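Local coordinates for protein ALDH21) (Physcomitrella patens subsp. patens, PDB 5MZ5) that oxidises succinic semialdehyde with NADP(+) as a member of the aldehyde dehydrogenase family, at residues 337-351 and 386-400. Sequence-based numbering, arbitrary orientation.
Sequences KEGFVAAVKKLKMGN and LTGGNRKGAFIEPTV
The ring of Phe-395 takes the carbonyl O of Gly-350 at its edge, near the ring plane, 3.3 Å from CE1. The carbonyl O of Lys-392 also lies at the edge, in plane. Met-349 comes obliquely: its CG is 3.6 Å from Phe-395 CD1, and its SD makes a Met-aromatic contact 5.2 Å from the ring centroid. Met-349 runs extended, CG anti to the backbone N (chi1 -170°) and SD anti to CA (chi2 180°). This takes Met-349 SD past the ring to 3.5 Å from Ile-396 O. The Phe-340 ring has Val-344 CG1 over the centre of one face, while its CE2 meets Val-400 CG2 at 3.7 Å.

The contact lays helix 333-345 and the extended chain after it against an antiparallel beta hairpin, closed by a type II' turn from Lys-392 to Phe-395. Strand 395-402 pairs with strand 419-425 in the mixed sheet of the catalytic domain. The same sheet holds strand 323-329, just after Cys-320 of the succinate and NADP(+) sites.

Thr-387 OG1 accepts a hydrogen bond from Lys-345 NZ (3.0 Å). Thr-387 CG2 to Val-344 CG2 is short at 3.4 Å and doubtful, as the valine is modelled off-staggered. With an alanine at Thr-387, Lys-345 would probably lose its acceptor. The Leu-386 side chain crosses that of Lys-337 at about a right angle, with Leu-386 CD1 3.7 Å from Lys-337 CD.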
loop_
_atom_site.group_PDB
_atom_site.type_symbol
_atom_site.label_atom_id
_atom_site.label_comp_id
_atom_site.label_asym_id
_atom_site.label_seq_id
_atom_site.Cartn_x
_atom_site.Cartn_y
_atom_site.Cartn_z
ATOM N N LYS A 337 13.824 -32.811 27.278
ATOM C CA LYS A 337 13.851 -34.211 26.839
ATOM C C LYS A 337 12.907 -35.081 27.695
ATOM O O LYS A 337 12.102 -35.830 27.148
ATOM C CB LYS A 337 15.300 -34.755 26.876
ATOM C CG LYS A 337 15.435 -36.231 26.484
ATOM C CD LYS A 337 16.878 -36.620 26.223
ATOM C CE LYS A 337 17.677 -36.935 27.455
ATOM N NZ LYS A 337 18.956 -37.625 27.123
ATOM N N GLU A 338 12.993 -34.953 29.028
ATOM C CA GLU A 338 12.159 -35.689 29.968
ATOM C C GLU A 338 10.654 -35.397 29.725
ATOM O O GLU A 338 9.874 -36.335 29.518
ATOM C CB GLU A 338 12.595 -35.353 31.401
ATOM C CG GLU A 338 11.940 -36.168 32.489
ATOM C CD GLU A 338 12.149 -35.578 33.870
ATOM O OE1 GLU A 338 11.622 -34.471 34.121
ATOM O OE2 GLU A 338 12.836 -36.215 34.700
ATOM N N GLY A 339 10.283 -34.114 29.744
ATOM C CA GLY A 339 8.909 -33.675 29.540
ATOM C C GLY A 339 8.359 -34.006 28.165
ATOM O O GLY A 339 7.209 -34.445 28.052
ATOM N N PHE A 340 9.179 -33.809 27.117
ATOM C CA PHE A 340 8.819 -34.092 25.730
ATOM C C PHE A 340 8.586 -35.584 25.506
ATOM O O PHE A 340 7.513 -35.940 25.010
ATOM C CB PHE A 340 9.856 -33.506 24.743
ATOM C CG PHE A 340 9.523 -33.611 23.274
ATOM C CD1 PHE A 340 8.484 -32.861 22.719
ATOM C CD2 PHE A 340 10.298 -34.396 22.424
ATOM C CE1 PHE A 340 8.194 -32.943 21.355
ATOM C CE2 PHE A 340 10.020 -34.453 21.055
ATOM C CZ PHE A 340 8.966 -33.736 20.531
ATOM N N VAL A 341 9.547 -36.453 25.906
ATOM C CA VAL A 341 9.428 -37.920 25.771
ATOM C C VAL A 341 8.215 -38.445 26.570
ATOM O O VAL A 341 7.460 -39.265 26.047
ATOM C CB VAL A 341 10.753 -38.674 26.091
ATOM C CG1 VAL A 341 10.535 -40.177 26.241
ATOM C CG2 VAL A 341 11.816 -38.399 25.029
ATOM N N ALA A 342 8.005 -37.952 27.805
ATOM C CA ALA A 342 6.848 -38.341 28.622
ATOM C C ALA A 342 5.524 -37.970 27.916
ATOM O O ALA A 342 4.593 -38.780 27.891
ATOM C CB ALA A 342 6.915 -37.689 30.005
ATOM N N ALA A 343 5.465 -36.781 27.295
ATOM C CA ALA A 343 4.281 -36.344 26.559
ATOM C C ALA A 343 4.039 -37.147 25.268
ATOM O O ALA A 343 2.883 -37.455 24.986
ATOM C CB ALA A 343 4.328 -34.848 26.292
ATOM N N VAL A 344 5.105 -37.562 24.532
ATOM C CA VAL A 344 4.901 -38.367 23.307
ATOM C C VAL A 344 4.374 -39.759 23.672
ATOM O O VAL A 344 3.581 -40.314 22.905
ATOM C CB VAL A 344 6.044 -38.427 22.222
ATOM C CG1 VAL A 344 7.086 -37.326 22.359
ATOM C CG2 VAL A 344 6.691 -39.799 22.105
ATOM N N LYS A 345 4.790 -40.303 24.847
ATOM C CA LYS A 345 4.366 -41.613 25.345
ATOM C C LYS A 345 2.877 -41.664 25.697
ATOM O O LYS A 345 2.301 -42.753 25.738
ATOM C CB LYS A 345 5.241 -42.064 26.535
ATOM C CG LYS A 345 6.591 -42.617 26.077
ATOM C CD LYS A 345 7.574 -42.757 27.224
ATOM C CE LYS A 345 8.253 -44.105 27.241
ATOM N NZ LYS A 345 9.294 -44.252 26.193
ATOM N N LYS A 346 2.251 -40.490 25.892
ATOM C CA LYS A 346 0.837 -40.346 26.240
ATOM C C LYS A 346 -0.061 -40.203 25.010
ATOM O O LYS A 346 -1.287 -40.299 25.153
ATOM C CB LYS A 346 0.637 -39.138 27.184
ATOM C CG LYS A 346 1.134 -39.378 28.603
ATOM C CD LYS A 346 0.973 -38.134 29.475
ATOM C CE LYS A 346 1.395 -38.397 30.908
ATOM N NZ LYS A 346 0.853 -37.379 31.846
ATOM N N LEU A 347 0.540 -39.956 23.811
ATOM C CA LEU A 347 -0.192 -39.727 22.565
ATOM C C LEU A 347 -0.975 -40.949 22.118
ATOM O O LEU A 347 -0.398 -42.018 21.961
ATOM C CB LEU A 347 0.713 -39.194 21.438
ATOM C CG LEU A 347 1.397 -37.829 21.651
ATOM C CD1 LEU A 347 2.357 -37.514 20.503
ATOM C CD2 LEU A 347 0.377 -36.704 21.847
ATOM N N LYS A 348 -2.301 -40.800 21.956
ATOM C CA LYS A 348 -3.173 -41.902 21.552
ATOM C C LYS A 348 -3.066 -42.150 20.066
ATOM O O LYS A 348 -3.359 -41.271 19.258
ATOM C CB LYS A 348 -4.635 -41.662 21.946
ATOM C CG LYS A 348 -4.851 -41.635 23.429
ATOM C CD LYS A 348 -6.270 -41.341 23.772
ATOM C CE LYS A 348 -6.453 -41.513 25.251
ATOM N NZ LYS A 348 -7.843 -41.198 25.681
ATOM N N MET A 349 -2.637 -43.361 19.720
ATOM C CA MET A 349 -2.483 -43.843 18.360
ATOM C C MET A 349 -3.551 -44.908 18.123
ATOM O O MET A 349 -3.703 -45.832 18.927
ATOM C CB MET A 349 -1.076 -44.426 18.156
ATOM C CG MET A 349 -0.754 -44.725 16.712
ATOM S SD MET A 349 0.889 -45.424 16.441
ATOM C CE MET A 349 0.647 -47.085 17.009
ATOM N N GLY A 350 -4.296 -44.761 17.036
ATOM C CA GLY A 350 -5.333 -45.721 16.696
ATOM C C GLY A 350 -6.293 -45.266 15.628
ATOM O O GLY A 350 -5.929 -44.493 14.736
ATOM N N ASN A 351 -7.525 -45.777 15.723
ATOM C CA ASN A 351 -8.646 -45.498 14.835
ATOM C C ASN A 351 -8.863 -43.973 14.694
ATOM O O ASN A 351 -9.248 -43.327 15.671
ATOM C CB ASN A 351 -9.908 -46.200 15.356
ATOM C CG ASN A 351 -11.134 -46.050 14.491
ATOM O OD1 ASN A 351 -11.157 -45.318 13.499
ATOM N ND2 ASN A 351 -12.183 -46.764 14.859
ATOM N N LEU A 386 14.903 -42.732 21.789
ATOM C CA LEU A 386 14.362 -42.355 23.098
ATOM C C LEU A 386 12.992 -42.962 23.359
ATOM O O LEU A 386 12.670 -43.266 24.512
ATOM C CB LEU A 386 14.341 -40.833 23.301
ATOM C CG LEU A 386 15.675 -40.093 23.178
ATOM C CD1 LEU A 386 15.471 -38.590 23.405
ATOM C CD2 LEU A 386 16.747 -40.663 24.130
ATOM N N THR A 387 12.191 -43.143 22.283
ATOM C CA THR A 387 10.845 -43.737 22.326
ATOM C C THR A 387 10.368 -44.075 20.905
ATOM O O THR A 387 10.873 -43.503 19.936
ATOM C CB THR A 387 9.870 -42.797 23.071
ATOM O OG1 THR A 387 8.652 -43.487 23.337
ATOM C CG2 THR A 387 9.618 -41.473 22.323
ATOM N N GLY A 388 9.397 -44.978 20.808
ATOM C CA GLY A 388 8.776 -45.386 19.551
ATOM C C GLY A 388 9.679 -46.127 18.591
ATOM O O GLY A 388 10.523 -46.922 19.012
ATOM N N GLY A 389 9.481 -45.873 17.300
ATOM C CA GLY A 389 10.260 -46.504 16.234
ATOM C C GLY A 389 9.715 -47.818 15.695
ATOM O O GLY A 389 10.312 -48.397 14.780
ATOM N N ASN A 390 8.591 -48.312 16.252
ATOM C CA ASN A 390 7.985 -49.566 15.798
ATOM C C ASN A 390 6.829 -49.342 14.825
ATOM O O ASN A 390 6.096 -48.347 14.933
ATOM C CB ASN A 390 7.543 -50.450 16.965
ATOM C CG ASN A 390 8.659 -50.850 17.914
ATOM O OD1 ASN A 390 8.583 -50.629 19.118
ATOM N ND2 ASN A 390 9.707 -51.469 17.411
ATOM N N ARG A 391 6.694 -50.266 13.862
ATOM C CA ARG A 391 5.649 -50.242 12.846
ATOM C C ARG A 391 4.636 -51.358 13.119
ATOM O O ARG A 391 5.008 -52.469 13.499
ATOM C CB ARG A 391 6.254 -50.370 11.436
ATOM C CG ARG A 391 5.292 -50.074 10.292
ATOM C CD ARG A 391 5.828 -50.634 8.995
ATOM N NE ARG A 391 5.043 -51.782 8.542
ATOM C CZ ARG A 391 5.543 -52.980 8.272
ATOM N NH1 ARG A 391 6.843 -53.207 8.392
ATOM N NH2 ARG A 391 4.749 -53.957 7.867
ATOM N N LYS A 392 3.355 -51.043 12.922
ATOM C CA LYS A 392 2.219 -51.946 13.077
ATOM C C LYS A 392 1.336 -51.618 11.856
ATOM O O LYS A 392 0.539 -50.675 11.911
ATOM C CB LYS A 392 1.514 -51.631 14.409
ATOM C CG LYS A 392 0.641 -52.745 14.990
ATOM C CD LYS A 392 -0.319 -52.203 16.084
ATOM C CE LYS A 392 -1.506 -51.427 15.518
ATOM N NZ LYS A 392 -2.139 -50.524 16.521
ATOM N N GLY A 393 1.567 -52.337 10.746
ATOM C CA GLY A 393 0.883 -52.108 9.476
ATOM C C GLY A 393 1.248 -50.747 8.905
ATOM O O GLY A 393 2.415 -50.502 8.606
ATOM N N ALA A 394 0.261 -49.839 8.789
ATOM C CA ALA A 394 0.476 -48.476 8.291
ATOM C C ALA A 394 0.774 -47.493 9.447
ATOM O O ALA A 394 1.107 -46.331 9.200
ATOM C CB ALA A 394 -0.726 -48.009 7.476
ATOM N N PHE A 395 0.687 -47.973 10.700
ATOM C CA PHE A 395 0.960 -47.185 11.897
ATOM C C PHE A 395 2.446 -47.169 12.265
ATOM O O PHE A 395 3.106 -48.207 12.255
ATOM C CB PHE A 395 0.152 -47.713 13.095
ATOM C CG PHE A 395 -1.316 -47.360 13.074
ATOM C CD1 PHE A 395 -1.767 -46.161 13.615
ATOM C CD2 PHE A 395 -2.253 -48.239 12.541
ATOM C CE1 PHE A 395 -3.132 -45.846 13.619
ATOM C CE2 PHE A 395 -3.623 -47.917 12.545
ATOM C CZ PHE A 395 -4.048 -46.719 13.076
ATOM N N ILE A 396 2.956 -45.973 12.588
ATOM C CA ILE A 396 4.312 -45.726 13.071
ATOM C C ILE A 396 4.125 -45.068 14.419
ATOM O O ILE A 396 3.420 -44.056 14.523
ATOM C CB ILE A 396 5.177 -44.837 12.103
ATOM C CG1 ILE A 396 5.603 -45.610 10.838
ATOM C CG2 ILE A 396 6.422 -44.253 12.804
ATOM C CD1 ILE A 396 6.773 -46.717 11.065
ATOM N N GLU A 397 4.755 -45.631 15.448
ATOM C CA GLU A 397 4.719 -45.073 16.801
ATOM C C GLU A 397 5.354 -43.669 16.804
ATOM O O GLU A 397 6.313 -43.445 16.051
ATOM C CB GLU A 397 5.504 -45.967 17.763
ATOM C CG GLU A 397 4.753 -47.206 18.182
ATOM C CD GLU A 397 5.538 -48.153 19.067
ATOM O OE1 GLU A 397 4.895 -48.994 19.735
ATOM O OE2 GLU A 397 6.789 -48.069 19.092
ATOM N N PRO A 398 4.843 -42.708 17.614
ATOM C CA PRO A 398 5.522 -41.390 17.681
ATOM C C PRO A 398 6.947 -41.633 18.211
ATOM O O PRO A 398 7.143 -42.314 19.223
ATOM C CB PRO A 398 4.635 -40.560 18.614
ATOM C CG PRO A 398 3.826 -41.539 19.363
ATOM C CD PRO A 398 3.734 -42.815 18.588
ATOM N N THR A 399 7.936 -41.215 17.421
ATOM C CA THR A 399 9.347 -41.491 17.650
ATOM C C THR A 399 10.163 -40.244 17.929
ATOM O O THR A 399 9.929 -39.207 17.320
ATOM C CB THR A 399 9.896 -42.236 16.410
ATOM O OG1 THR A 399 9.051 -43.341 16.092
ATOM C CG2 THR A 399 11.329 -42.712 16.575
ATOM N N VAL A 400 11.158 -40.377 18.824
ATOM C CA VAL A 400 12.158 -39.359 19.170
ATOM C C VAL A 400 13.537 -40.027 19.141
ATOM O O VAL A 400 13.750 -41.028 19.807
ATOM C CB VAL A 400 11.914 -38.596 20.506
ATOM C CG1 VAL A 400 12.917 -37.449 20.671
ATOM C CG2 VAL A 400 10.484 -38.063 20.587
#